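Local structure of flavodoxin (Bacillus cereus, 6GAQ) at residues Ile25-His38 and Val140-Phe154. The protein binds flavin mononucleotide and probably serves as a low-potential electron donor to a number of redox enzymes. Numbering follows the deposited sequence.
Sequences IADLIKVSLDAFDH and VEKCSNFAIAFAEKF
Ala147 meets Ser32 where segments 25-38 and 140-154, on helices 21-35 and 137-152, come closest, the axes of their helical parts 8.8 Å apart and crossing at -45°. These two small side chains permit the approach: the CB of Ala147 lies 3.4 Å from Ser32 OG, and Ile29 CG2 packs against the same methyl from the sheet side at 3.8 Å. With chi1 at 166° the serine hydroxyl points across to the other helix, where it also touches Ile148 CG1. One turn back, Cys143 occupies the equivalent position, its compact SG touching both Ile25 CG2 and Leu28 CD1, each at 3.9 Å. One turn on, Ala151 lays its methyl over one face of the ring of Phe36, just past the helix end, a CH-pi contact 3.7 Å from the centroid and 18° off the normal, while Ile148 CG1 reaches the ring edge. Cys143, Ala147 and Ala151 thus form a row of small residues, four apart, facing helix 21-35.

On the buried side, toward the parallel sheet, larger groups fill the seam. Leu33 CD2 rests at the edge of Phe150, Ile29 CD1 comes to Phe146, and strand 91-98 lies beneath through Phe95 and Ala93. The outer side is looser: Leu28 CD2 only just meets Val140 CG1 at 4.5 Å. Beyond the helices, at the chain's C-terminus, Phe154 turns its edge to the face of His38, ring centroids 5.9 Å apart.

These two helices pack side by side on one face of the flavodoxin alpha/beta sandwich. Between the two segments there are neither hydrogen bonds nor salt bridges, which implies that their association relies on shape fit, apolar burial and aromatic contacts.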
loop_
_atom_site.group_PDB
_atom_site.type_symbol
_atom_site.label_atom_id
_atom_site.label_comp_id
_atom_site.label_asym_id
_atom_site.label_seq_id
_atom_site.Cartn_x
_atom_site.Cartn_y
_atom_site.Cartn_z
ATOM N N ILE A 25 3.029 -9.379 1.724
ATOM C CA ILE A 25 2.483 -8.414 2.674
ATOM C C ILE A 25 1.035 -8.097 2.331
ATOM O O ILE A 25 0.178 -7.994 3.218
ATOM C CB ILE A 25 3.347 -7.139 2.700
ATOM C CG1 ILE A 25 4.799 -7.480 3.030
ATOM C CG2 ILE A 25 2.794 -6.143 3.705
ATOM C CD1 ILE A 25 5.754 -6.340 2.779
ATOM N N ALA A 26 0.740 -7.936 1.038
ATOM C CA ALA A 26 -0.627 -7.648 0.619
ATOM C C ALA A 26 -1.569 -8.787 0.988
ATOM O O ALA A 26 -2.726 -8.550 1.359
ATOM C CB ALA A 26 -0.667 -7.381 -0.885
ATOM N N ASP A 27 -1.091 -10.030 0.897
ATOM C CA ASP A 27 -1.927 -11.173 1.252
ATOM C C ASP A 27 -2.241 -11.186 2.743
ATOM O O ASP A 27 -3.374 -11.483 3.142
ATOM C CB ASP A 27 -1.242 -12.474 0.837
ATOM C CG ASP A 27 -1.155 -12.633 -0.667
ATOM O OD1 ASP A 27 -1.987 -12.031 -1.378
ATOM O OD2 ASP A 27 -0.255 -13.360 -1.141
ATOM N N LEU A 28 -1.251 -10.869 3.582
ATOM C CA LEU A 28 -1.478 -10.859 5.023
ATOM C C LEU A 28 -2.475 -9.776 5.417
ATOM O O LEU A 28 -3.359 -10.010 6.249
ATOM C CB LEU A 28 -0.154 -10.666 5.762
ATOM C CG LEU A 28 0.843 -11.828 5.717
ATOM C CD1 LEU A 28 2.231 -11.359 6.116
ATOM C CD2 LEU A 28 0.385 -12.967 6.613
ATOM N N ILE A 29 -2.354 -8.586 4.825
ATOM C CA ILE A 29 -3.250 -7.489 5.174
ATOM C C ILE A 29 -4.684 -7.814 4.771
ATOM O O ILE A 29 -5.632 -7.516 5.507
ATOM C CB ILE A 29 -2.761 -6.178 4.531
ATOM C CG1 ILE A 29 -1.370 -5.817 5.055
ATOM C CG2 ILE A 29 -3.742 -5.047 4.798
ATOM C CD1 ILE A 29 -0.665 -4.764 4.233
ATOM N N LYS A 30 -4.865 -8.434 3.601
ATOM C CA LYS A 30 -6.209 -8.770 3.141
ATOM C C LYS A 30 -6.893 -9.748 4.088
ATOM O O LYS A 30 -8.080 -9.595 4.399
ATOM C CB LYS A 30 -6.153 -9.353 1.728
ATOM C CG LYS A 30 -7.374 -10.182 1.359
ATOM C CD LYS A 30 -7.336 -10.631 -0.090
ATOM C CE LYS A 30 -8.541 -11.496 -0.419
ATOM N NZ LYS A 30 -9.808 -10.859 0.037
ATOM N N VAL A 31 -6.157 -10.757 4.556
ATOM C CA VAL A 31 -6.745 -11.770 5.428
ATOM C C VAL A 31 -7.215 -11.146 6.737
ATOM O O VAL A 31 -8.299 -11.467 7.242
ATOM C CB VAL A 31 -5.739 -12.913 5.662
ATOM C CG1 VAL A 31 -6.154 -13.752 6.847
ATOM C CG2 VAL A 31 -5.623 -13.774 4.414
ATOM N N SER A 32 -6.415 -10.237 7.304
ATOM C CA SER A 32 -6.849 -9.513 8.496
ATOM C C SER A 32 -8.090 -8.682 8.203
ATOM O O SER A 32 -9.059 -8.696 8.971
ATOM C CB SER A 32 -5.724 -8.618 9.012
ATOM O OG SER A 32 -6.211 -7.686 9.963
ATOM N N LEU A 33 -8.073 -7.947 7.090
ATOM C CA LEU A 33 -9.230 -7.156 6.698
ATOM C C LEU A 33 -10.424 -8.025 6.334
ATOM O O LEU A 33 -11.552 -7.528 6.329
ATOM C CB LEU A 33 -8.872 -6.245 5.524
ATOM C CG LEU A 33 -7.949 -5.064 5.821
ATOM C CD1 LEU A 33 -7.654 -4.293 4.544
ATOM C CD2 LEU A 33 -8.566 -4.157 6.871
ATOM N N ASP A 34 -10.201 -9.303 6.014
ATOM C CA ASP A 34 -11.317 -10.214 5.782
ATOM C C ASP A 34 -12.050 -10.527 7.080
ATOM O O ASP A 34 -13.280 -10.639 7.093
ATOM C CB ASP A 34 -10.819 -11.508 5.140
ATOM C CG ASP A 34 -10.552 -11.367 3.657
ATOM O OD1 ASP A 34 -11.059 -10.406 3.041
ATOM O OD2 ASP A 34 -9.829 -12.225 3.108
ATOM N N ALA A 35 -11.305 -10.679 8.180
ATOM C CA ALA A 35 -11.908 -11.097 9.442
ATOM C C ALA A 35 -12.928 -10.081 9.934
ATOM O O ALA A 35 -13.976 -10.454 10.475
ATOM C CB ALA A 35 -10.819 -11.325 10.489
ATOM N N PHE A 36 -12.632 -8.794 9.779
ATOM C CA PHE A 36 -13.673 -7.779 9.826
ATOM C C PHE A 36 -14.453 -7.866 8.522
ATOM O O PHE A 36 -13.860 -7.853 7.442
ATOM C CB PHE A 36 -13.077 -6.383 10.003
ATOM C CG PHE A 36 -12.025 -6.298 11.073
ATOM C CD1 PHE A 36 -10.692 -6.540 10.775
ATOM C CD2 PHE A 36 -12.366 -5.972 12.375
ATOM C CE1 PHE A 36 -9.723 -6.463 11.758
ATOM C CE2 PHE A 36 -11.401 -5.895 13.362
ATOM C CZ PHE A 36 -10.078 -6.140 13.053
ATOM N N ASP A 37 -15.775 -7.970 8.611
ATOM C CA ASP A 37 -16.551 -8.299 7.420
ATOM C C ASP A 37 -16.508 -7.192 6.369
ATOM O O ASP A 37 -17.549 -6.768 5.854
ATOM C CB ASP A 37 -17.992 -8.630 7.809
ATOM C CG ASP A 37 -18.092 -9.929 8.590
ATOM O OD1 ASP A 37 -17.345 -10.877 8.267
ATOM O OD2 ASP A 37 -18.908 -10.000 9.532
ATOM N N HIS A 38 -15.298 -6.746 6.028
ATOM C CA HIS A 38 -15.062 -5.782 4.966
ATOM C C HIS A 38 -14.966 -6.494 3.619
ATOM O O HIS A 38 -14.720 -7.700 3.537
ATOM C CB HIS A 38 -13.770 -5.000 5.221
ATOM C CG HIS A 38 -13.837 -4.068 6.392
ATOM N ND1 HIS A 38 -14.957 -3.323 6.692
ATOM C CD2 HIS A 38 -12.913 -3.752 7.332
ATOM C CE1 HIS A 38 -14.723 -2.592 7.768
ATOM N NE2 HIS A 38 -13.491 -2.835 8.176
ATOM N N VAL A 140 5.265 -10.848 10.589
ATOM C CA VAL A 140 3.847 -11.187 10.514
ATOM C C VAL A 140 3.053 -10.366 11.521
ATOM O O VAL A 140 1.931 -9.926 11.242
ATOM C CB VAL A 140 3.650 -12.700 10.729
ATOM C CG1 VAL A 140 2.171 -13.056 10.738
ATOM C CG2 VAL A 140 4.389 -13.486 9.657
ATOM N N GLU A 141 3.625 -10.139 12.706
ATOM C CA GLU A 141 2.943 -9.327 13.708
ATOM C C GLU A 141 2.960 -7.849 13.340
ATOM O O GLU A 141 2.054 -7.107 13.735
ATOM C CB GLU A 141 3.576 -9.548 15.081
ATOM C CG GLU A 141 3.140 -10.842 15.751
ATOM C CD GLU A 141 3.208 -10.771 17.262
ATOM O OE1 GLU A 141 4.233 -10.291 17.792
ATOM O OE2 GLU A 141 2.234 -11.194 17.922
ATOM N N LYS A 142 3.973 -7.403 12.594
ATOM C CA LYS A 142 3.968 -6.034 12.087
ATOM C C LYS A 142 2.813 -5.823 11.115
ATOM O O LYS A 142 2.090 -4.822 11.198
ATOM C CB LYS A 142 5.304 -5.713 11.413
ATOM C CG LYS A 142 6.380 -5.212 12.361
ATOM C CD LYS A 142 7.758 -5.264 11.713
ATOM C CE LYS A 142 7.974 -4.092 10.767
ATOM N NZ LYS A 142 9.343 -4.102 10.180
ATOM N N CYS A 143 2.625 -6.763 10.186
ATOM C CA CYS A 143 1.510 -6.668 9.250
ATOM C C CYS A 143 0.173 -6.803 9.968
ATOM O O CYS A 143 -0.794 -6.112 9.626
ATOM C CB CYS A 143 1.643 -7.738 8.166
ATOM S SG CYS A 143 3.205 -7.711 7.258
ATOM N N SER A 144 0.102 -7.689 10.965
ATOM C CA SER A 144 -1.150 -7.897 11.686
ATOM C C SER A 144 -1.571 -6.642 12.442
ATOM O O SER A 144 -2.757 -6.293 12.465
ATOM C CB SER A 144 -1.011 -9.081 12.643
ATOM O OG SER A 144 -2.245 -9.377 13.271
ATOM N N ASN A 145 -0.614 -5.950 13.065
ATOM C CA ASN A 145 -0.944 -4.722 13.783
ATOM C C ASN A 145 -1.335 -3.607 12.820
ATOM O O ASN A 145 -2.259 -2.834 13.099
ATOM C CB ASN A 145 0.235 -4.287 14.653
ATOM C CG ASN A 145 0.571 -5.299 15.729
ATOM O OD1 ASN A 145 -0.284 -6.075 16.156
ATOM N ND2 ASN A 145 1.822 -5.298 16.172
ATOM N N PHE A 146 -0.641 -3.509 11.684
ATOM C CA PHE A 146 -0.937 -2.457 10.716
ATOM C C PHE A 146 -2.347 -2.604 10.158
ATOM O O PHE A 146 -3.107 -1.630 10.093
ATOM C CB PHE A 146 0.100 -2.486 9.590
ATOM C CG PHE A 146 -0.118 -1.438 8.533
ATOM C CD1 PHE A 146 0.375 -0.155 8.700
ATOM C CD2 PHE A 146 -0.805 -1.741 7.369
ATOM C CE1 PHE A 146 0.180 0.810 7.728
ATOM C CE2 PHE A 146 -1.006 -0.781 6.395
ATOM C CZ PHE A 146 -0.512 0.496 6.575
ATOM N N ALA A 147 -2.717 -3.822 9.755
ATOM C CA ALA A 147 -4.025 -4.035 9.145
ATOM C C ALA A 147 -5.158 -3.851 10.146
ATOM O O ALA A 147 -6.237 -3.374 9.776
ATOM C CB ALA A 147 -4.091 -5.427 8.519
ATOM N N ILE A 148 -4.938 -4.217 11.410
ATOM C CA ILE A 148 -5.989 -4.082 12.414
ATOM C C ILE A 148 -6.237 -2.613 12.733
ATOM O O ILE A 148 -7.388 -2.180 12.868
ATOM C CB ILE A 148 -5.628 -4.889 13.674
ATOM C CG1 ILE A 148 -5.825 -6.386 13.419
ATOM C CG2 ILE A 148 -6.466 -4.440 14.862
ATOM C CD1 ILE A 148 -5.237 -7.272 14.495
ATOM N N ALA A 149 -5.167 -1.822 12.853
ATOM C CA ALA A 149 -5.329 -0.395 13.114
ATOM C C ALA A 149 -6.061 0.294 11.968
ATOM O O ALA A 149 -6.858 1.213 12.193
ATOM C CB ALA A 149 -3.968 0.257 13.350
ATOM N N PHE A 150 -5.801 -0.137 10.731
ATOM C CA PHE A 150 -6.543 0.393 9.594
ATOM C C PHE A 150 -8.019 0.033 9.691
ATOM O O PHE A 150 -8.890 0.857 9.384
ATOM C CB PHE A 150 -5.945 -0.135 8.289
ATOM C CG PHE A 150 -6.496 0.524 7.057
ATOM C CD1 PHE A 150 -6.002 1.744 6.628
ATOM C CD2 PHE A 150 -7.501 -0.083 6.321
ATOM C CE1 PHE A 150 -6.505 2.352 5.492
ATOM C CE2 PHE A 150 -8.005 0.518 5.182
ATOM C CZ PHE A 150 -7.506 1.737 4.768
ATOM N N ALA A 151 -8.320 -1.194 10.123
ATOM C CA ALA A 151 -9.711 -1.596 10.299
ATOM C C ALA A 151 -10.379 -0.821 11.427
ATOM O O ALA A 151 -11.587 -0.561 11.367
ATOM C CB ALA A 151 -9.794 -3.098 10.564
ATOM N N GLU A 152 -9.617 -0.445 12.458
ATOM C CA GLU A 152 -10.180 0.360 13.536
ATOM C C GLU A 152 -10.582 1.745 13.047
ATOM O O GLU A 152 -11.465 2.377 13.637
ATOM C CB GLU A 152 -9.181 0.469 14.688
ATOM C CG GLU A 152 -9.132 -0.760 15.582
ATOM C CD GLU A 152 -7.923 -0.769 16.496
ATOM O OE1 GLU A 152 -7.668 -1.811 17.136
ATOM O OE2 GLU A 152 -7.227 0.265 16.576
ATOM N N LYS A 153 -9.949 2.231 11.977
ATOM C CA LYS A 153 -10.358 3.487 11.363
ATOM C C LYS A 153 -11.675 3.366 10.608
ATOM O O LYS A 153 -12.216 4.387 10.173
ATOM C CB LYS A 153 -9.267 3.986 10.415
ATOM C CG LYS A 153 -7.897 4.125 11.059
ATOM C CD LYS A 153 -7.874 5.260 12.068
ATOM C CE LYS A 153 -6.667 5.154 12.986
ATOM N NZ LYS A 153 -5.406 4.951 12.224
ATOM N N PHE A 154 -12.196 2.153 10.445
ATOM C CA PHE A 154 -13.446 1.933 9.729
ATOM C C PHE A 154 -14.518 1.395 10.665
ATOM O O PHE A 154 -15.484 0.779 10.216
ATOM C CB PHE A 154 -13.238 0.962 8.566
ATOM C CG PHE A 154 -12.516 1.564 7.398
ATOM C CD1 PHE A 154 -11.166 1.855 7.479
ATOM C CD2 PHE A 154 -13.187 1.839 6.219
ATOM C CE1 PHE A 154 -10.500 2.410 6.409
ATOM C CE2 PHE A 154 -12.523 2.393 5.143
ATOM C CZ PHE A 154 -11.177 2.679 5.240
ATOM O OXT PHE A 154 -14.436 1.552 11.884
#